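PDB 7D60: calcium homeostasis modulator protein 5 from Homo sapiens, which may assemble into undecameric, cone-shaped large-pore channels that pass cations, with gating and conductance likely regulated by membrane lipids. Local coordinates for residues 62-67 with 107-111; 119-125 with 178-184. All blocks are in the same frame, centred on the assembly; numbering follows the deposited sequence.

Contact 1. Residues 62-67 with 107-111; sequences LLILGF and SLVAP
S107 is the bump and G66 the hollow at one end of this contact. With no side chain on G66, the two backbones come together until their CA atoms are 4.7 Å apart, and S107 CB rests 4.0 Å from G66 CA. The serine OG takes up the position between its own backbone N and carbonyl carbon (chi1 67°), which brings it obliquely to the F67 ring, 3.6 Å from CE1. It meets the ring by packing, since its hydrogen bond goes back to I103 O in its own chain.

Next along helix 47-68 comes L63. Its CG stands anti to the backbone N (chi1 164°), sending CD1 over the S107-L108 end, where it touches L108 CD2 at 4.0 Å. The root of the same side chain takes the proline: P111 CG sits 3.9 Å from L63 CB. At the far end L62 fits against A110 and P111, its CB 4.4 Å from A110 CB and its CD1 3.6 Å from A110 O.

F67 also packs on L195 of a neighbouring subunit, and I64, on the side away from this contact, on S191 of the same neighbour, while V109 touches helix 15-38. A glycine of transmembrane helix S2 thus lets a non-helical break in S3 come close, and the helix that follows packs through A110 and P111, within the CALHM membrane domain.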
loop_
_atom_site.group_PDB
_atom_site.type_symbol
_atom_site.label_atom_id
_atom_site.label_comp_id
_atom_site.label_asym_id
_atom_site.label_seq_id
_atom_site.Cartn_x
_atom_site.Cartn_y
_atom_site.Cartn_z
ATOM N N LEU A 62 0.730 -25.885 -38.476
ATOM C CA LEU A 62 0.448 -24.459 -38.611
ATOM C C LEU A 62 -0.083 -24.111 -39.994
ATOM O O LEU A 62 -0.708 -23.061 -40.167
ATOM C CB LEU A 62 1.704 -23.646 -38.316
ATOM C CG LEU A 62 2.149 -23.532 -36.862
ATOM C CD1 LEU A 62 3.554 -22.971 -36.786
ATOM C CD2 LEU A 62 1.194 -22.672 -36.073
ATOM N N LEU A 63 0.156 -24.962 -40.988
ATOM C CA LEU A 63 -0.381 -24.715 -42.319
ATOM C C LEU A 63 -1.862 -25.066 -42.389
ATOM O O LEU A 63 -2.644 -24.359 -43.031
ATOM C CB LEU A 63 0.417 -25.510 -43.349
ATOM C CG LEU A 63 -0.169 -25.702 -44.742
ATOM C CD1 LEU A 63 -0.046 -24.428 -45.539
ATOM C CD2 LEU A 63 0.525 -26.832 -45.449
ATOM N N ILE A 64 -2.262 -26.147 -41.722
ATOM C CA ILE A 64 -3.656 -26.570 -41.720
ATOM C C ILE A 64 -4.498 -25.622 -40.875
ATOM O O ILE A 64 -5.636 -25.294 -41.229
ATOM C CB ILE A 64 -3.735 -28.032 -41.242
ATOM C CG1 ILE A 64 -3.415 -28.964 -42.404
ATOM C CG2 ILE A 64 -5.082 -28.391 -40.644
ATOM C CD1 ILE A 64 -3.215 -30.371 -41.989
ATOM N N LEU A 65 -3.924 -25.109 -39.788
ATOM C CA LEU A 65 -4.586 -24.107 -38.963
ATOM C C LEU A 65 -4.791 -22.784 -39.693
ATOM O O LEU A 65 -5.658 -22.002 -39.299
ATOM C CB LEU A 65 -3.774 -23.884 -37.690
ATOM C CG LEU A 65 -4.430 -23.193 -36.501
ATOM C CD1 LEU A 65 -5.502 -24.076 -35.909
ATOM C CD2 LEU A 65 -3.388 -22.841 -35.462
ATOM N N GLY A 66 -4.023 -22.516 -40.747
ATOM C CA GLY A 66 -4.252 -21.318 -41.530
ATOM C C GLY A 66 -5.411 -21.446 -42.492
ATOM O O GLY A 66 -5.974 -20.439 -42.922
ATOM N N PHE A 67 -5.778 -22.675 -42.854
ATOM C CA PHE A 67 -6.952 -22.888 -43.690
ATOM C C PHE A 67 -8.247 -22.811 -42.896
ATOM O O PHE A 67 -9.287 -22.460 -43.458
ATOM C CB PHE A 67 -6.872 -24.239 -44.391
ATOM C CG PHE A 67 -5.805 -24.322 -45.432
ATOM C CD1 PHE A 67 -5.757 -23.409 -46.463
ATOM C CD2 PHE A 67 -4.860 -25.325 -45.391
ATOM C CE1 PHE A 67 -4.776 -23.488 -47.430
ATOM C CE2 PHE A 67 -3.880 -25.410 -46.355
ATOM C CZ PHE A 67 -3.839 -24.489 -47.373
ATOM N N SER A 107 -1.494 -18.494 -45.839
ATOM C CA SER A 107 -1.347 -19.491 -44.791
ATOM C C SER A 107 0.040 -20.113 -44.766
ATOM O O SER A 107 0.294 -20.986 -43.933
ATOM C CB SER A 107 -2.403 -20.585 -44.954
ATOM O OG SER A 107 -2.171 -21.338 -46.126
ATOM N N LEU A 108 0.937 -19.683 -45.651
ATOM C CA LEU A 108 2.317 -20.144 -45.683
ATOM C C LEU A 108 3.262 -19.194 -44.964
ATOM O O LEU A 108 4.465 -19.222 -45.212
ATOM C CB LEU A 108 2.782 -20.329 -47.125
ATOM C CG LEU A 108 2.674 -21.714 -47.745
ATOM C CD1 LEU A 108 3.267 -21.695 -49.129
ATOM C CD2 LEU A 108 3.373 -22.731 -46.883
ATOM N N VAL A 109 2.747 -18.343 -44.087
ATOM C CA VAL A 109 3.570 -17.369 -43.385
ATOM C C VAL A 109 4.033 -17.902 -42.039
ATOM O O VAL A 109 5.215 -17.830 -41.709
ATOM C CB VAL A 109 2.809 -16.031 -43.242
ATOM C CG1 VAL A 109 3.581 -15.059 -42.383
ATOM C CG2 VAL A 109 2.570 -15.425 -44.603
ATOM N N ALA A 110 3.123 -18.460 -41.258
ATOM C CA ALA A 110 3.475 -19.100 -39.993
ATOM C C ALA A 110 4.268 -20.408 -40.124
ATOM O O ALA A 110 5.037 -20.711 -39.206
ATOM C CB ALA A 110 2.214 -19.327 -39.154
ATOM N N PRO A 111 4.118 -21.234 -41.180
ATOM C CA PRO A 111 5.122 -22.297 -41.383
ATOM C C PRO A 111 6.534 -21.799 -41.642
ATOM O O PRO A 111 7.486 -22.388 -41.122
ATOM C CB PRO A 111 4.574 -23.057 -42.592
ATOM C CG PRO A 111 3.162 -22.950 -42.456
ATOM C CD PRO A 111 2.877 -21.593 -41.898
#

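Contact 2. Residues 119-125 with 178-184; sequences LLNGTFY and QSQILGW. With PA8 (1,2-dioctanoyl-sn-glycero-3-phosphate), chain P.
Y125 lays one face of its ring over S179, whose CA lies above the plane near the rim and whose CB is 3.5 Å from Y125 CD2. The ring gets there because CG is anti to the backbone N (chi1 178°). L182 CD1 meets it obliquely at CE1, the two side chains crossing at about a right angle. Q178 CB and OE1 reach the CE2 and OH end, the amide plane 81° from the ring and OE1 3.6 Å from Y125 OH, too far to count as a hydrogen bond. With an alanine in place of Y125, S179 CB and L182 CD1 would probably lose their aromatic cover, leaving a gap beside S179.

S179 OG gives its hydrogen to L119 O at 3.0 Å, 18° from the carbonyl plane. That carbonyl lies where transmembrane helix S3 is interrupted against S4: G122 centres an inverse gamma turn before the chain becomes helical again. One residue on, L120 O accepts an almost straight bond from Q180 NE2 (3.0 Å), which arrives tilted from the carbonyl plane. Q180 OE1 is held by Y50 of a neighbouring subunit.

L120 crosses W184 at about a right angle and sets CD2 over the indole face, a CH-pi contact 4.0 Å from the five-membered ring centroid. N121 turns away from S4, its OD1 3.4 Å from C1 of the bound lipid.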
loop_
_atom_site.group_PDB
_atom_site.type_symbol
_atom_site.label_atom_id
_atom_site.label_comp_id
_atom_site.label_asym_id
_atom_site.label_seq_id
_atom_site.Cartn_x
_atom_site.Cartn_y
_atom_site.Cartn_z
ATOM N N LEU A 119 15.731 -23.014 -37.169
ATOM C CA LEU A 119 17.060 -23.129 -37.750
ATOM C C LEU A 119 18.050 -22.122 -37.181
ATOM O O LEU A 119 19.258 -22.352 -37.271
ATOM C CB LEU A 119 16.994 -22.965 -39.266
ATOM C CG LEU A 119 16.601 -24.184 -40.090
ATOM C CD1 LEU A 119 16.400 -23.784 -41.525
ATOM C CD2 LEU A 119 17.637 -25.267 -39.997
ATOM N N LEU A 120 17.580 -21.020 -36.604
ATOM C CA LEU A 120 18.465 -20.082 -35.930
ATOM C C LEU A 120 18.817 -20.523 -34.519
ATOM O O LEU A 120 19.721 -19.946 -33.912
ATOM C CB LEU A 120 17.834 -18.691 -35.873
ATOM C CG LEU A 120 17.809 -17.833 -37.138
ATOM C CD1 LEU A 120 17.348 -16.437 -36.798
ATOM C CD2 LEU A 120 19.155 -17.799 -37.808
ATOM N N ASN A 121 18.115 -21.511 -33.981
ATOM C CA ASN A 121 18.423 -22.145 -32.706
ATOM C C ASN A 121 18.795 -23.573 -33.085
ATOM O O ASN A 121 17.937 -24.456 -33.143
ATOM C CB ASN A 121 17.225 -22.067 -31.757
ATOM C CG ASN A 121 17.377 -22.946 -30.537
ATOM O OD1 ASN A 121 17.968 -22.545 -29.539
ATOM N ND2 ASN A 121 16.832 -24.152 -30.607
ATOM N N GLY A 122 20.075 -23.797 -33.367
ATOM C CA GLY A 122 20.472 -24.953 -34.145
ATOM C C GLY A 122 20.518 -26.303 -33.460
ATOM O O GLY A 122 21.476 -27.052 -33.653
ATOM N N THR A 123 19.486 -26.650 -32.694
ATOM C CA THR A 123 19.466 -27.942 -32.024
ATOM C C THR A 123 18.790 -29.028 -32.845
ATOM O O THR A 123 19.179 -30.194 -32.738
ATOM C CB THR A 123 18.765 -27.832 -30.672
ATOM O OG1 THR A 123 17.394 -27.488 -30.872
ATOM C CG2 THR A 123 19.412 -26.759 -29.834
ATOM N N PHE A 124 17.799 -28.685 -33.668
ATOM C CA PHE A 124 17.127 -29.706 -34.462
ATOM C C PHE A 124 17.964 -30.133 -35.655
ATOM O O PHE A 124 17.874 -31.283 -36.088
ATOM C CB PHE A 124 15.762 -29.217 -34.956
ATOM C CG PHE A 124 14.815 -28.793 -33.866
ATOM C CD1 PHE A 124 13.881 -27.808 -34.109
ATOM C CD2 PHE A 124 14.840 -29.380 -32.620
ATOM C CE1 PHE A 124 13.005 -27.406 -33.127
ATOM C CE2 PHE A 124 13.966 -28.974 -31.634
ATOM C CZ PHE A 124 13.048 -27.989 -31.891
ATOM N N TYR A 125 18.771 -29.227 -36.203
ATOM C CA TYR A 125 19.623 -29.567 -37.336
ATOM C C TYR A 125 20.854 -30.339 -36.898
ATOM O O TYR A 125 21.357 -31.169 -37.657
ATOM C CB TYR A 125 20.026 -28.289 -38.076
ATOM C CG TYR A 125 20.950 -28.456 -39.268
ATOM C CD1 TYR A 125 20.441 -28.670 -40.536
ATOM C CD2 TYR A 125 22.334 -28.355 -39.130
ATOM C CE1 TYR A 125 21.275 -28.809 -41.621
ATOM C CE2 TYR A 125 23.169 -28.492 -40.205
ATOM C CZ TYR A 125 22.635 -28.718 -41.447
ATOM O OH TYR A 125 23.471 -28.851 -42.523
ATOM N N GLN A 178 26.311 -24.146 -39.403
ATOM C CA GLN A 178 25.740 -24.449 -40.708
ATOM C C GLN A 178 24.232 -24.267 -40.721
ATOM O O GLN A 178 23.657 -23.992 -41.776
ATOM C CB GLN A 178 26.079 -25.879 -41.112
ATOM C CG GLN A 178 27.287 -26.017 -41.990
ATOM C CD GLN A 178 27.670 -27.462 -42.204
ATOM O OE1 GLN A 178 26.953 -28.368 -41.792
ATOM N NE2 GLN A 178 28.804 -27.685 -42.850
ATOM N N SER A 179 23.579 -24.425 -39.573
ATOM C CA SER A 179 22.136 -24.260 -39.504
ATOM C C SER A 179 21.741 -22.797 -39.434
ATOM O O SER A 179 20.687 -22.415 -39.945
ATOM C CB SER A 179 21.580 -24.998 -38.295
ATOM O OG SER A 179 21.586 -24.173 -37.155
ATOM N N GLN A 180 22.562 -21.967 -38.794
ATOM C CA GLN A 180 22.247 -20.553 -38.690
ATOM C C GLN A 180 22.483 -19.811 -39.997
ATOM O O GLN A 180 21.922 -18.734 -40.189
ATOM C CB GLN A 180 23.059 -19.925 -37.567
ATOM C CG GLN A 180 22.590 -20.350 -36.207
ATOM C CD GLN A 180 23.351 -19.687 -35.099
ATOM O OE1 GLN A 180 24.555 -19.493 -35.194
ATOM N NE2 GLN A 180 22.653 -19.331 -34.037
ATOM N N ILE A 181 23.292 -20.363 -40.896
ATOM C CA ILE A 181 23.439 -19.775 -42.219
ATOM C C ILE A 181 22.222 -20.102 -43.075
ATOM O O ILE A 181 21.719 -19.249 -43.815
ATOM C CB ILE A 181 24.760 -20.252 -42.854
ATOM C CG1 ILE A 181 25.941 -19.591 -42.151
ATOM C CG2 ILE A 181 24.826 -19.953 -44.332
ATOM C CD1 ILE A 181 27.264 -20.200 -42.501
ATOM N N LEU A 182 21.697 -21.322 -42.953
ATOM C CA LEU A 182 20.459 -21.687 -43.633
ATOM C C LEU A 182 19.245 -20.980 -43.054
ATOM O O LEU A 182 18.249 -20.817 -43.758
ATOM C CB LEU A 182 20.234 -23.193 -43.559
ATOM C CG LEU A 182 21.169 -24.089 -44.360
ATOM C CD1 LEU A 182 20.938 -25.530 -43.971
ATOM C CD2 LEU A 182 20.943 -23.890 -45.838
ATOM N N GLY A 183 19.295 -20.574 -41.789
ATOM C CA GLY A 183 18.197 -19.823 -41.218
ATOM C C GLY A 183 18.114 -18.408 -41.740
ATOM O O GLY A 183 17.033 -17.823 -41.772
ATOM N N TRP A 184 19.245 -17.835 -42.152
ATOM C CA TRP A 184 19.242 -16.508 -42.750
ATOM C C TRP A 184 19.009 -16.546 -44.249
ATOM O O TRP A 184 18.546 -15.553 -44.810
ATOM C CB TRP A 184 20.555 -15.778 -42.463
ATOM C CG TRP A 184 20.675 -15.250 -41.074
ATOM C CD1 TRP A 184 21.578 -15.633 -40.137
ATOM C CD2 TRP A 184 19.873 -14.234 -40.462
ATOM N NE1 TRP A 184 21.388 -14.933 -38.978
ATOM C CE2 TRP A 184 20.348 -14.064 -39.152
ATOM C CE3 TRP A 184 18.800 -13.452 -40.895
ATOM C CZ2 TRP A 184 19.786 -13.151 -38.271
ATOM C CZ3 TRP A 184 18.247 -12.549 -40.019
ATOM C CH2 TRP A 184 18.737 -12.405 -38.723
HETATM O O1 PA8 P . 22.432 -20.075 -26.983
HETATM O O2 PA8 P . 21.625 -20.924 -29.159
HETATM P P1 PA8 P . 21.277 -20.726 -27.703
HETATM O O3 PA8 P . 20.994 -22.065 -27.067
HETATM O O4 PA8 P . 19.946 -19.763 -27.589
HETATM C C1 PA8 P . 19.213 -19.520 -28.755
HETATM C C2 PA8 P . 18.173 -18.430 -28.493
HETATM C C3 PA8 P . 17.421 -18.162 -29.796
HETATM O O5 PA8 P . 17.247 -16.784 -29.993
HETATM C C4 PA8 P . 16.452 -16.464 -31.104
HETATM O O6 PA8 P . 16.048 -17.319 -31.818
HETATM C C5 PA8 P . 16.092 -15.015 -31.421
HETATM C C6 PA8 P . 15.667 -14.862 -32.880
HETATM C C7 PA8 P . 14.722 -13.687 -33.108
HETATM O O7 PA8 P . 17.272 -18.867 -27.513
HETATM C C12 PA8 P . 17.371 -18.263 -26.249
HETATM O O8 PA8 P . 18.298 -18.491 -25.549
HETATM C C13 PA8 P . 16.263 -17.335 -25.753
HETATM C C14 PA8 P . 16.401 -15.909 -26.277
HETATM C C15 PA8 P . 15.243 -15.516 -27.192
HETATM C C16 PA8 P . 15.163 -14.005 -27.395
HETATM C C17 PA8 P . 14.360 -13.301 -26.304
HETATM C C18 PA8 P . 13.069 -12.692 -26.843
#

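Helix 109-120 runs through both contacts: its first turn and the residues just before it pack on S2 in contact 1, its last residues and those just after it on S4 in contact 2. Their centres are 21 Å apart and their nearest atoms about 9 Å, so they do not touch. Each lies beside lipid, at different sites. In contact 1 the nearest atoms of G66 and one PA8 are about 3 Å apart, and L65 and V109 touch others; in contact 2, N121 shares its phosphatidate site with R32 and Q176. The two contacts also border different neighbouring subunits: F67 meets L195 of one, and W184 packs edge-to-face with F54 of another.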